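Local coordinates for protein hyaluronidase (Thermobaculum terrenum, PDB 5DIY) that probably hydrolyses O-linked N-acetylglucosamine from modified proteins, as a hexosaminidase of glycoside hydrolase family 84, at residues Leu220-Pro225 and Val252-Asn257; Gly8-Phe13 and Ala37-Pro42; Lys329-Asp334 and Leu344-Glu349; Asp384-Ala389 and Asn443-Val448. All coordinates share one frame; numbering follows the deposited sequence.

Interaction 1 of 4, residues Leu220-Pro225 and Val252-Asn257. With NAG (2-acetamido-2-deoxy-beta-D-glucopyranose), chain E.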
# COMPACT_ATOMS: atom_id res chain seq x y z
N LEU C 220 -14.38 7.38 0.50
CA LEU C 220 -13.29 6.55 1.01
C LEU C 220 -11.95 6.96 0.42
O LEU C 220 -11.80 7.02 -0.80
CB LEU C 220 -13.54 5.06 0.74
CG LEU C 220 -14.45 4.32 1.72
CD1 LEU C 220 -14.84 2.98 1.11
CD2 LEU C 220 -13.78 4.12 3.08
N TRP C 221 -11.02 7.29 1.30
CA TRP C 221 -9.60 7.39 0.99
C TRP C 221 -9.07 6.01 1.33
O TRP C 221 -8.81 5.73 2.49
CB TRP C 221 -8.94 8.47 1.86
CG TRP C 221 -7.46 8.72 1.66
CD1 TRP C 221 -6.49 7.80 1.39
CD2 TRP C 221 -6.80 9.98 1.74
NE1 TRP C 221 -5.27 8.41 1.29
CE2 TRP C 221 -5.43 9.75 1.50
CE3 TRP C 221 -7.23 11.29 1.99
CZ2 TRP C 221 -4.48 10.78 1.50
CZ3 TRP C 221 -6.30 12.32 1.99
CH2 TRP C 221 -4.94 12.05 1.75
N ASP C 222 -8.94 5.14 0.34
CA ASP C 222 -8.56 3.76 0.61
C ASP C 222 -7.06 3.61 0.42
O ASP C 222 -6.55 3.76 -0.70
CB ASP C 222 -9.35 2.80 -0.30
CG ASP C 222 -9.54 1.43 0.33
OD1 ASP C 222 -8.91 1.13 1.37
OD2 ASP C 222 -10.34 0.63 -0.21
N ASN C 223 -6.35 3.32 1.51
CA ASN C 223 -4.89 3.25 1.51
C ASN C 223 -4.40 1.87 1.08
O ASN C 223 -3.82 1.12 1.87
CB ASN C 223 -4.33 3.61 2.89
CG ASN C 223 -4.37 5.10 3.17
OD1 ASN C 223 -4.94 5.54 4.16
ND2 ASN C 223 -3.72 5.88 2.33
N TYR C 224 -4.67 1.55 -0.18
CA TYR C 224 -4.13 0.39 -0.86
C TYR C 224 -4.14 0.76 -2.36
O TYR C 224 -5.15 1.28 -2.83
CB TYR C 224 -4.99 -0.87 -0.60
CG TYR C 224 -4.34 -2.09 -1.20
CD1 TYR C 224 -3.33 -2.78 -0.52
CD2 TYR C 224 -4.67 -2.52 -2.48
CE1 TYR C 224 -2.70 -3.88 -1.09
CE2 TYR C 224 -4.06 -3.62 -3.05
CZ TYR C 224 -3.06 -4.29 -2.35
OH TYR C 224 -2.45 -5.37 -2.94
N PRO C 225 -3.05 0.51 -3.11
CA PRO C 225 -1.88 -0.28 -2.71
C PRO C 225 -0.71 0.44 -2.00
O PRO C 225 0.32 -0.18 -1.82
CB PRO C 225 -1.39 -0.85 -4.06
CG PRO C 225 -1.81 0.18 -5.05
CD PRO C 225 -3.16 0.61 -4.57
N VAL C 252 -20.17 7.61 -1.22
CA VAL C 252 -20.32 8.40 -2.47
C VAL C 252 -19.23 8.07 -3.51
O VAL C 252 -19.46 8.20 -4.71
CB VAL C 252 -20.36 9.93 -2.17
CG1 VAL C 252 -19.01 10.46 -1.71
CG2 VAL C 252 -20.86 10.72 -3.37
N GLY C 253 -18.06 7.66 -3.04
CA GLY C 253 -16.98 7.24 -3.93
C GLY C 253 -15.76 6.74 -3.18
O GLY C 253 -15.70 6.82 -1.95
N ILE C 254 -14.80 6.21 -3.93
CA ILE C 254 -13.56 5.69 -3.36
C ILE C 254 -12.39 6.20 -4.18
O ILE C 254 -12.38 6.05 -5.40
CB ILE C 254 -13.52 4.14 -3.33
CG1 ILE C 254 -14.82 3.57 -2.74
CG2 ILE C 254 -12.29 3.67 -2.54
CD1 ILE C 254 -14.87 2.07 -2.58
N TYR C 255 -11.41 6.80 -3.50
CA TYR C 255 -10.11 7.11 -4.09
C TYR C 255 -9.05 6.17 -3.51
O TYR C 255 -8.89 6.08 -2.29
CB TYR C 255 -9.72 8.56 -3.79
CG TYR C 255 -10.54 9.60 -4.51
CD1 TYR C 255 -11.81 9.95 -4.06
CD2 TYR C 255 -10.03 10.26 -5.63
CE1 TYR C 255 -12.56 10.92 -4.70
CE2 TYR C 255 -10.78 11.23 -6.29
CZ TYR C 255 -12.04 11.56 -5.82
OH TYR C 255 -12.78 12.52 -6.46
N ALA C 256 -8.32 5.48 -4.39
CA ALA C 256 -7.23 4.59 -3.98
C ALA C 256 -5.93 5.37 -3.91
O ALA C 256 -5.56 6.03 -4.88
CB ALA C 256 -7.09 3.44 -4.96
N ASN C 257 -5.25 5.32 -2.76
CA ASN C 257 -3.89 5.85 -2.65
C ASN C 257 -2.89 4.77 -3.12
O ASN C 257 -2.73 3.74 -2.46
CB ASN C 257 -3.59 6.28 -1.20
CG ASN C 257 -2.38 7.21 -1.10
OD1 ASN C 257 -1.85 7.68 -2.11
ND2 ASN C 257 -1.94 7.47 0.11
C1 NAG E . -1.60 8.43 6.22
C2 NAG E . -1.73 9.56 5.19
C3 NAG E . -1.34 9.16 3.76
C4 NAG E . -0.36 8.00 3.78
C5 NAG E . -1.05 6.81 4.42
C6 NAG E . -0.15 5.57 4.50
C7 NAG E . -4.20 9.52 4.99
C8 NAG E . -5.44 10.36 5.08
N2 NAG E . -3.06 10.17 5.23
O3 NAG E . -0.76 10.30 3.11
O4 NAG E . 0.01 7.65 2.45
O5 NAG E . -1.62 7.10 5.70
O6 NAG E . 1.09 5.85 5.16
O7 NAG E . -4.25 8.32 4.74

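Interaction 2 of 4, residues Gly8-Phe13 and Ala37-Pro42. With NAG (2-acetamido-2-deoxy-beta-D-glucopyranose), chain E.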
# COMPACT_ATOMS: atom_id res chain seq x y z
N GLY C 8 -11.83 6.83 -8.25
CA GLY C 8 -10.63 7.64 -8.33
C GLY C 8 -9.29 7.10 -7.87
O GLY C 8 -9.20 6.04 -7.24
N ILE C 9 -8.25 7.84 -8.23
CA ILE C 9 -6.92 7.68 -7.69
C ILE C 9 -6.58 8.96 -6.96
O ILE C 9 -6.75 10.05 -7.51
CB ILE C 9 -5.88 7.42 -8.80
CG1 ILE C 9 -6.12 6.03 -9.42
CG2 ILE C 9 -4.46 7.52 -8.24
CD1 ILE C 9 -5.30 5.73 -10.65
N ILE C 10 -6.09 8.83 -5.73
CA ILE C 10 -5.53 9.97 -5.00
C ILE C 10 -4.01 9.79 -4.92
O ILE C 10 -3.53 8.85 -4.29
CB ILE C 10 -6.14 10.19 -3.58
CG1 ILE C 10 -5.40 11.32 -2.84
CG2 ILE C 10 -6.15 8.91 -2.73
CD1 ILE C 10 -6.20 11.94 -1.72
N GLU C 11 -3.26 10.67 -5.58
CA GLU C 11 -1.81 10.69 -5.38
C GLU C 11 -1.58 11.42 -4.06
O GLU C 11 -1.32 12.62 -4.05
CB GLU C 11 -1.08 11.36 -6.55
CG GLU C 11 0.44 11.28 -6.39
CD GLU C 11 1.23 11.87 -7.55
OE1 GLU C 11 0.66 12.14 -8.63
OE2 GLU C 11 2.45 12.08 -7.36
N GLY C 12 -1.70 10.68 -2.96
CA GLY C 12 -1.65 11.23 -1.60
C GLY C 12 -0.65 10.57 -0.67
O GLY C 12 -0.76 10.67 0.55
N PHE C 13 0.35 9.92 -1.25
CA PHE C 13 1.33 9.14 -0.49
C PHE C 13 2.53 9.99 -0.10
O PHE C 13 2.72 11.08 -0.64
CB PHE C 13 1.76 7.88 -1.27
CG PHE C 13 2.22 8.15 -2.68
CD1 PHE C 13 3.47 8.71 -2.92
CD2 PHE C 13 1.40 7.86 -3.76
CE1 PHE C 13 3.88 8.98 -4.21
CE2 PHE C 13 1.81 8.12 -5.05
CZ PHE C 13 3.05 8.69 -5.28
N ALA C 37 -11.73 10.15 -11.70
CA ALA C 37 -11.40 11.17 -10.70
C ALA C 37 -9.96 11.04 -10.22
O ALA C 37 -9.52 9.95 -9.87
CB ALA C 37 -12.35 11.06 -9.52
N TYR C 38 -9.24 12.17 -10.19
CA TYR C 38 -7.87 12.21 -9.71
C TYR C 38 -7.71 13.35 -8.73
O TYR C 38 -8.14 14.46 -9.01
CB TYR C 38 -6.91 12.41 -10.88
CG TYR C 38 -5.49 12.73 -10.47
CD1 TYR C 38 -4.62 11.73 -10.05
CD2 TYR C 38 -5.00 14.05 -10.53
CE1 TYR C 38 -3.31 12.02 -9.69
CE2 TYR C 38 -3.70 14.34 -10.16
CZ TYR C 38 -2.86 13.33 -9.74
OH TYR C 38 -1.57 13.62 -9.39
N ILE C 39 -7.07 13.08 -7.59
CA ILE C 39 -6.70 14.11 -6.63
C ILE C 39 -5.18 14.28 -6.59
O ILE C 39 -4.44 13.32 -6.33
CB ILE C 39 -7.24 13.82 -5.21
CG1 ILE C 39 -8.77 13.90 -5.19
CG2 ILE C 39 -6.67 14.83 -4.20
CD1 ILE C 39 -9.41 13.21 -4.01
N TYR C 40 -4.73 15.51 -6.81
CA TYR C 40 -3.33 15.87 -6.65
C TYR C 40 -3.07 16.20 -5.19
O TYR C 40 -3.57 17.21 -4.69
CB TYR C 40 -2.97 17.06 -7.53
CG TYR C 40 -1.53 17.45 -7.41
CD1 TYR C 40 -0.56 16.85 -8.21
CD2 TYR C 40 -1.12 18.41 -6.47
CE1 TYR C 40 0.77 17.20 -8.09
CE2 TYR C 40 0.22 18.75 -6.35
CZ TYR C 40 1.16 18.14 -7.17
OH TYR C 40 2.49 18.47 -7.06
N ALA C 41 -2.29 15.35 -4.50
CA ALA C 41 -1.94 15.59 -3.10
C ALA C 41 -0.65 14.90 -2.61
O ALA C 41 -0.63 14.36 -1.50
CB ALA C 41 -3.11 15.17 -2.21
N PRO C 42 0.44 14.92 -3.41
CA PRO C 42 1.66 14.26 -2.93
C PRO C 42 2.23 14.95 -1.70
O PRO C 42 2.44 16.17 -1.73
CB PRO C 42 2.62 14.35 -4.12
CG PRO C 42 2.13 15.51 -4.91
CD PRO C 42 0.64 15.52 -4.74
C1 NAG E . -1.60 8.43 6.22
C2 NAG E . -1.73 9.56 5.19
C3 NAG E . -1.34 9.16 3.76
C4 NAG E . -0.36 8.00 3.78
C5 NAG E . -1.05 6.81 4.42
C6 NAG E . -0.15 5.57 4.50
C7 NAG E . -4.20 9.52 4.99
C8 NAG E . -5.44 10.36 5.08
N2 NAG E . -3.06 10.17 5.23
O3 NAG E . -0.76 10.30 3.11
O4 NAG E . 0.01 7.65 2.45
O5 NAG E . -1.62 7.10 5.70
O6 NAG E . 1.09 5.85 5.16
O7 NAG E . -4.25 8.32 4.74

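Interaction 3 of 4, residues Lys329-Asp334 and Leu344-Glu349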
# COMPACT_ATOMS: atom_id res chain seq x y z
N LYS C 329 6.08 -26.29 6.92
CA LYS C 329 5.50 -27.11 7.98
C LYS C 329 5.25 -28.55 7.50
O LYS C 329 5.56 -29.52 8.21
CB LYS C 329 4.19 -26.47 8.48
CG LYS C 329 3.46 -27.24 9.57
CD LYS C 329 2.10 -26.62 9.86
CE LYS C 329 1.15 -27.63 10.50
NZ LYS C 329 1.61 -28.04 11.86
N LYS C 330 4.73 -28.69 6.28
CA LYS C 330 4.50 -30.01 5.69
C LYS C 330 5.82 -30.78 5.48
O LYS C 330 5.92 -31.96 5.84
CB LYS C 330 3.74 -29.87 4.37
CG LYS C 330 3.37 -31.18 3.70
CD LYS C 330 4.35 -31.58 2.61
CE LYS C 330 3.97 -32.91 1.98
NZ LYS C 330 5.09 -33.44 1.16
N VAL C 331 6.81 -30.09 4.92
CA VAL C 331 8.15 -30.67 4.69
C VAL C 331 8.80 -31.11 6.00
O VAL C 331 9.37 -32.21 6.07
CB VAL C 331 9.10 -29.67 3.95
CG1 VAL C 331 10.55 -30.16 3.97
CG2 VAL C 331 8.64 -29.46 2.51
N GLN C 332 8.71 -30.28 7.03
CA GLN C 332 9.29 -30.63 8.33
C GLN C 332 8.58 -31.84 8.96
O GLN C 332 9.23 -32.70 9.55
CB GLN C 332 9.29 -29.43 9.29
CG GLN C 332 10.33 -28.38 8.94
CD GLN C 332 10.22 -27.10 9.77
OE1 GLN C 332 9.34 -26.97 10.63
NE2 GLN C 332 11.13 -26.16 9.53
N GLU C 333 7.25 -31.92 8.81
CA GLU C 333 6.53 -33.10 9.29
C GLU C 333 6.96 -34.37 8.55
O GLU C 333 7.17 -35.41 9.17
CB GLU C 333 5.00 -32.93 9.24
CG GLU C 333 4.29 -34.14 9.86
CD GLU C 333 2.84 -33.88 10.23
OE1 GLU C 333 2.11 -33.30 9.41
OE2 GLU C 333 2.45 -34.30 11.35
N ASP C 334 7.12 -34.28 7.23
CA ASP C 334 7.66 -35.39 6.43
C ASP C 334 8.99 -35.90 7.00
O ASP C 334 9.16 -37.09 7.22
CB ASP C 334 7.86 -34.98 4.97
CG ASP C 334 6.58 -34.99 4.16
OD1 ASP C 334 5.57 -35.59 4.59
OD2 ASP C 334 6.60 -34.40 3.07
N LEU C 344 11.96 -34.18 0.68
CA LEU C 344 12.98 -33.74 -0.27
C LEU C 344 12.40 -33.44 -1.66
O LEU C 344 12.79 -32.44 -2.28
CB LEU C 344 14.11 -34.78 -0.38
CG LEU C 344 15.04 -34.92 0.84
CD1 LEU C 344 16.02 -36.06 0.61
CD2 LEU C 344 15.78 -33.61 1.13
N ARG C 345 11.47 -34.28 -2.11
CA ARG C 345 10.80 -34.07 -3.41
C ARG C 345 10.03 -32.75 -3.43
O ARG C 345 10.15 -32.00 -4.39
CB ARG C 345 9.84 -35.24 -3.74
CG ARG C 345 9.05 -35.06 -5.04
CD ARG C 345 8.43 -36.36 -5.56
NE ARG C 345 7.69 -37.08 -4.52
CZ ARG C 345 6.45 -36.81 -4.09
NH1 ARG C 345 5.73 -35.81 -4.61
NH2 ARG C 345 5.92 -37.56 -3.13
N THR C 346 9.27 -32.50 -2.37
CA THR C 346 8.48 -31.27 -2.25
C THR C 346 9.37 -30.03 -2.29
O THR C 346 9.06 -29.07 -3.00
CB THR C 346 7.67 -31.26 -0.94
OG1 THR C 346 6.82 -32.41 -0.89
CG2 THR C 346 6.81 -30.00 -0.82
N LEU C 347 10.46 -30.07 -1.54
CA LEU C 347 11.42 -28.97 -1.53
C LEU C 347 12.05 -28.78 -2.91
O LEU C 347 12.11 -27.64 -3.41
CB LEU C 347 12.50 -29.23 -0.47
CG LEU C 347 13.53 -28.13 -0.20
CD1 LEU C 347 12.86 -26.84 0.26
CD2 LEU C 347 14.53 -28.61 0.84
N ARG C 348 12.49 -29.88 -3.53
CA ARG C 348 13.07 -29.87 -4.88
C ARG C 348 12.14 -29.25 -5.92
O ARG C 348 12.56 -28.37 -6.67
CB ARG C 348 13.43 -31.30 -5.32
CG ARG C 348 14.06 -31.41 -6.71
CD ARG C 348 14.20 -32.85 -7.17
NE ARG C 348 15.00 -33.62 -6.21
CZ ARG C 348 14.58 -34.65 -5.46
NH1 ARG C 348 13.34 -35.13 -5.53
NH2 ARG C 348 15.45 -35.23 -4.63
N GLU C 349 10.91 -29.74 -5.97
CA GLU C 349 9.89 -29.27 -6.92
C GLU C 349 9.59 -27.78 -6.71
O GLU C 349 9.42 -27.04 -7.68
CB GLU C 349 8.59 -30.11 -6.80
CG GLU C 349 8.69 -31.55 -7.32
CD GLU C 349 7.47 -32.45 -7.02
OE1 GLU C 349 6.62 -32.12 -6.16
OE2 GLU C 349 7.37 -33.55 -7.64

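Interaction 4 of 4, residues Asp384-Ala389 and Asn443-Val448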
# COMPACT_ATOMS: atom_id res chain seq x y z
N ASP C 384 18.15 -19.43 -4.10
CA ASP C 384 19.53 -19.94 -4.01
C ASP C 384 19.79 -20.58 -2.65
O ASP C 384 20.45 -21.62 -2.56
CB ASP C 384 20.58 -18.83 -4.23
CG ASP C 384 20.61 -18.28 -5.65
OD1 ASP C 384 20.24 -18.99 -6.60
OD2 ASP C 384 21.04 -17.13 -5.81
N TYR C 385 19.26 -19.97 -1.59
CA TYR C 385 19.51 -20.46 -0.23
C TYR C 385 18.74 -21.75 0.05
O TYR C 385 19.27 -22.66 0.70
CB TYR C 385 19.20 -19.38 0.81
CG TYR C 385 19.82 -18.01 0.57
CD1 TYR C 385 20.91 -17.83 -0.30
CD2 TYR C 385 19.33 -16.89 1.24
CE1 TYR C 385 21.46 -16.57 -0.51
CE2 TYR C 385 19.88 -15.64 1.04
CZ TYR C 385 20.94 -15.48 0.17
OH TYR C 385 21.49 -14.23 -0.03
N LEU C 386 17.50 -21.83 -0.43
CA LEU C 386 16.71 -23.06 -0.32
C LEU C 386 17.39 -24.24 -1.01
O LEU C 386 17.33 -25.36 -0.52
CB LEU C 386 15.31 -22.88 -0.91
CG LEU C 386 14.31 -22.12 -0.05
CD1 LEU C 386 13.06 -21.82 -0.86
CD2 LEU C 386 13.96 -22.90 1.21
N ASP C 387 18.01 -23.97 -2.15
CA ASP C 387 18.79 -24.95 -2.89
C ASP C 387 19.92 -25.55 -2.03
O ASP C 387 20.15 -26.75 -2.04
CB ASP C 387 19.37 -24.31 -4.17
CG ASP C 387 19.59 -25.30 -5.29
OD1 ASP C 387 19.22 -26.49 -5.17
OD2 ASP C 387 20.15 -24.87 -6.33
N GLN C 388 20.61 -24.69 -1.28
CA GLN C 388 21.62 -25.15 -0.33
C GLN C 388 21.03 -25.90 0.88
O GLN C 388 21.67 -26.81 1.39
CB GLN C 388 22.50 -23.98 0.12
CG GLN C 388 23.32 -23.38 -1.02
CD GLN C 388 24.31 -24.36 -1.60
OE1 GLN C 388 24.95 -25.11 -0.87
NE2 GLN C 388 24.44 -24.36 -2.93
N ALA C 389 19.83 -25.53 1.32
CA ALA C 389 19.11 -26.31 2.34
C ALA C 389 18.79 -27.73 1.85
O ALA C 389 18.90 -28.69 2.61
CB ALA C 389 17.83 -25.61 2.78
N ASN C 443 13.02 -18.28 8.40
CA ASN C 443 12.78 -19.14 9.57
C ASN C 443 13.00 -20.62 9.24
O ASN C 443 13.50 -21.36 10.07
CB ASN C 443 11.37 -18.94 10.16
CG ASN C 443 11.14 -17.52 10.71
OD1 ASN C 443 12.07 -16.79 11.04
ND2 ASN C 443 9.87 -17.14 10.80
N PHE C 444 12.66 -21.03 8.02
CA PHE C 444 12.94 -22.39 7.57
C PHE C 444 14.44 -22.65 7.53
O PHE C 444 14.90 -23.66 8.05
CB PHE C 444 12.31 -22.67 6.20
CG PHE C 444 12.59 -24.06 5.67
CD1 PHE C 444 12.05 -25.18 6.29
CD2 PHE C 444 13.40 -24.24 4.54
CE1 PHE C 444 12.31 -26.46 5.81
CE2 PHE C 444 13.68 -25.51 4.06
CZ PHE C 444 13.13 -26.63 4.69
N LEU C 445 15.19 -21.74 6.92
CA LEU C 445 16.65 -21.86 6.84
C LEU C 445 17.34 -21.86 8.21
O LEU C 445 18.27 -22.65 8.44
CB LEU C 445 17.23 -20.76 5.92
CG LEU C 445 16.82 -20.89 4.45
CD1 LEU C 445 17.22 -19.66 3.64
CD2 LEU C 445 17.38 -22.15 3.82
N GLN C 446 16.87 -21.01 9.12
CA GLN C 446 17.39 -21.00 10.48
C GLN C 446 17.17 -22.35 11.17
O GLN C 446 18.02 -22.82 11.92
CB GLN C 446 16.74 -19.88 11.31
CG GLN C 446 17.32 -19.69 12.71
CD GLN C 446 18.73 -19.12 12.70
OE1 GLN C 446 18.97 -18.05 12.15
NE2 GLN C 446 19.66 -19.84 13.28
N GLN C 447 16.02 -22.97 10.91
CA GLN C 447 15.70 -24.28 11.47
C GLN C 447 16.56 -25.39 10.85
O GLN C 447 16.88 -26.36 11.54
CB GLN C 447 14.19 -24.57 11.33
CG GLN C 447 13.70 -25.81 12.08
CD GLN C 447 14.13 -25.88 13.53
OE1 GLN C 447 14.63 -26.90 14.01
NE2 GLN C 447 13.94 -24.79 14.25
N VAL C 448 16.95 -25.25 9.58
CA VAL C 448 17.97 -26.15 9.00
C VAL C 448 19.25 -26.08 9.83
O VAL C 448 19.82 -27.12 10.18
CB VAL C 448 18.31 -25.81 7.52
CG1 VAL C 448 19.40 -26.75 6.99
CG2 VAL C 448 17.06 -25.88 6.64

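Interaction 1 of 4, residues Leu220-Pro225 and Val252-Asn257
Leu-220 to Asp-222 pair in parallel with Ile-254 to Ala-256. These are the last two strands, 218-222 and 251-256, of the closed eight-stranded barrel.

Four backbone hydrogen bonds carry the pairing. Leu-220 N donates to Gly-253 O (2.8 Å) and Leu-220 O accepts from Tyr-255 N (2.7 Å). Asp-222 repeats the pattern, its N bonded to Tyr-255 O and its O to Asn-257 N (2.9 Å).

Apolar contacts cover the face turned to helix 262-277. Ile-254 and Leu-220 lie side by side and point the same way, with Ile-254 CG2 3.8 Å from Leu-220 CB. The same methyl also touches Asp-222 CB. The carboxylate of Asp-222 is held beyond the pair, by Arg-243 and Tyr-240.

The sugar contacts lie at the C-terminal ends of the strands. The extended first torsion of Trp-221 (chi1 -180°, CG opposite the backbone N) carries the indole to the sugar, flat against the acetamido methyl. NAG C8 stands 3.4 Å above the ring plane, over its centre. Asn-223, a known binding position, also lies beside the acetamido group. Asn-257 meets the indole at its edge, the amide turned 81° to the ring plane. Asn-257 ND2 is 3.1 Å from NAG O4, while OD1 takes the N-H of Gly-12.

The chemistry implies a divided role: the backbone closes the barrel wall, while an aromatic face and amides receive N-acetylglucosamine.

Interaction 2 of 4, residues Gly8-Phe13 and Ala37-Pro42
Glu-11 and Tyr-38 both carry CG anti to the backbone N (chi1 -175° and 169°), and the glutamate chain runs on extended, which brings carboxylate and phenol together beside the sheet. The strands are the first and second of a TIM barrel, 6-11 and 37-40. They run parallel and are joined through helix 20-32 in a beta-alpha-beta crossover.

Tyr-38 OH donates to Glu-11 OE1 at 2.8 Å. It meets the anti side of that oxygen, 34° out of the carboxylate plane. Arg-23 of the connecting helix forms a salt bridge to the same oxygen, and Trp-18 N bonds to OE2. A phenylalanine at Tyr-38 would probably leave Glu-11 OE1 without its hydroxyl donor and its carboxylate less firmly oriented.

On the other face, which is turned into the barrel, Ile-10 and Ile-39 cross obliquely, with Ile-10 CD1 3.8 Å from Ile-39 CG2. The backbone bonds are Ile-9 N to Ala-37 O, Ile-39 N to Ile-9 O (3.0 Å) and Glu-11 N to Ile-39 O.

Past the strand, Gly-12 enters the sugar site. Its carbonyl oxygen, Gly-12 O, accepts a hydrogen bond from NAG O3 at 2.6 Å.

Interaction 3 of 4, residues Lys329-Asp334 and Leu344-Glu349
Val-331 and Thr-346 bury the most surface here and sit where the backbones of the two segments come nearest, their CA atoms 7.0 Å apart. Helices 322-336 and 340-362 form a helical hairpin. Their local axes run at 149° and approach to 9.6 Å.

The two side chains slide past each other in opposite directions. Val-331 CG2 meets Thr-346 CG2 at 3.8 Å. Thr-346 has its methyl anti to the backbone N and its hydroxyl beside that N (chi1 -57°), which splits the residue into an apolar and a polar branch. The methyl packs on valine, and the hydroxyl turns to Lys-330.

Lys-330 is the third contributor. Its chain bends at chi2 (-97°), and the ammonium group reaches Thr-346 tip to tip. Lys-330 NZ donates to Thr-346 OG1 at 2.9 Å. It also makes a salt bridge to Asp-334 OD2 (2.6 Å), one turn on, and meets the syn lone pair of that oxygen. Asp-334 OD1 is paired with Arg-339, and Thr-346 OG1 is bonded to Gln-342 O in its own helix.

Without the hydroxyl and methyl of Thr-346, as with an alanine here, the Lys-330 ammonium would probably lose its partner on the second helix, and a gap would be likely beside Val-331 CG2.

In sum, a small apolar contact is edged by a chain of polar groups. Lys-330 links the helices, and Asp-334, held between Lys-330 and Arg-339, probably helps to balance its charge.

Interaction 4 of 4, residues Asp384-Ala389 and Asn443-Val448
The Phe-444 ring meets Leu-386 CD2 and Ala-389 CB, and both come to it obliquely. Leu-386 crosses the phenylalanine at about a right angle, with Leu-386 CD2 3.6 Å from Phe-444 CD2. Val-448 CG2, one turn further along the same helix, lies over one face of the ring, offset toward the rim. Phe-328 of helix 322-336 also stacks with this ring. At the Tyr-385 ring, Leu-445 CD1 sits at the edge near the plane, and the ring itself runs on toward helix 412-428.

Leu-445 fills the middle of the contact. With CG beside the backbone N (chi1 -66°), its two methyls spread over the first helix. Leu-445 CD1 touches Tyr-385 CB at 3.5 Å, and Leu-445 CD2 rests on Ala-389 CB at 3.6 Å. The small Ala-389 also takes Val-448 CG2 at 3.9 Å. Here the backbones come nearest, with CA atoms of Ala-389 and Val-448 6.8 Å apart.

No hydrogen bond crosses between the segments. The local axes approach to 10.4 Å and cross at 29°, with the chains running the same way. This is the apolar core of an all-helical bundle, joining helices 373-398 and 440-451 away from the sugar site.

Interactions 1 and 2 belong to one barrel, their centres 9 Å apart. Strands 251-256 and 6-11 are neighbours, so together the two contacts span the barrel's closure. Ala-256 O and Ile-10 N, 3.0 Å apart, probably share a hydrogen bond there. Both contacts touch NAG, which is also hydrogen-bonded to Lys-43, Asp-119 and Asp-228. Asn-120 is an engineered replacement of the aspartate predicted to be the proton donor. Interactions 3 and 4 lie in the helical part, with centres 12 Å apart. They meet where Leu-347 CD1 packs on Phe-444 CE2 at 4.1 Å. The helical pair is remote from the barrel contacts: the nearest atoms of interactions 1 and 4 are about 22 Å apart.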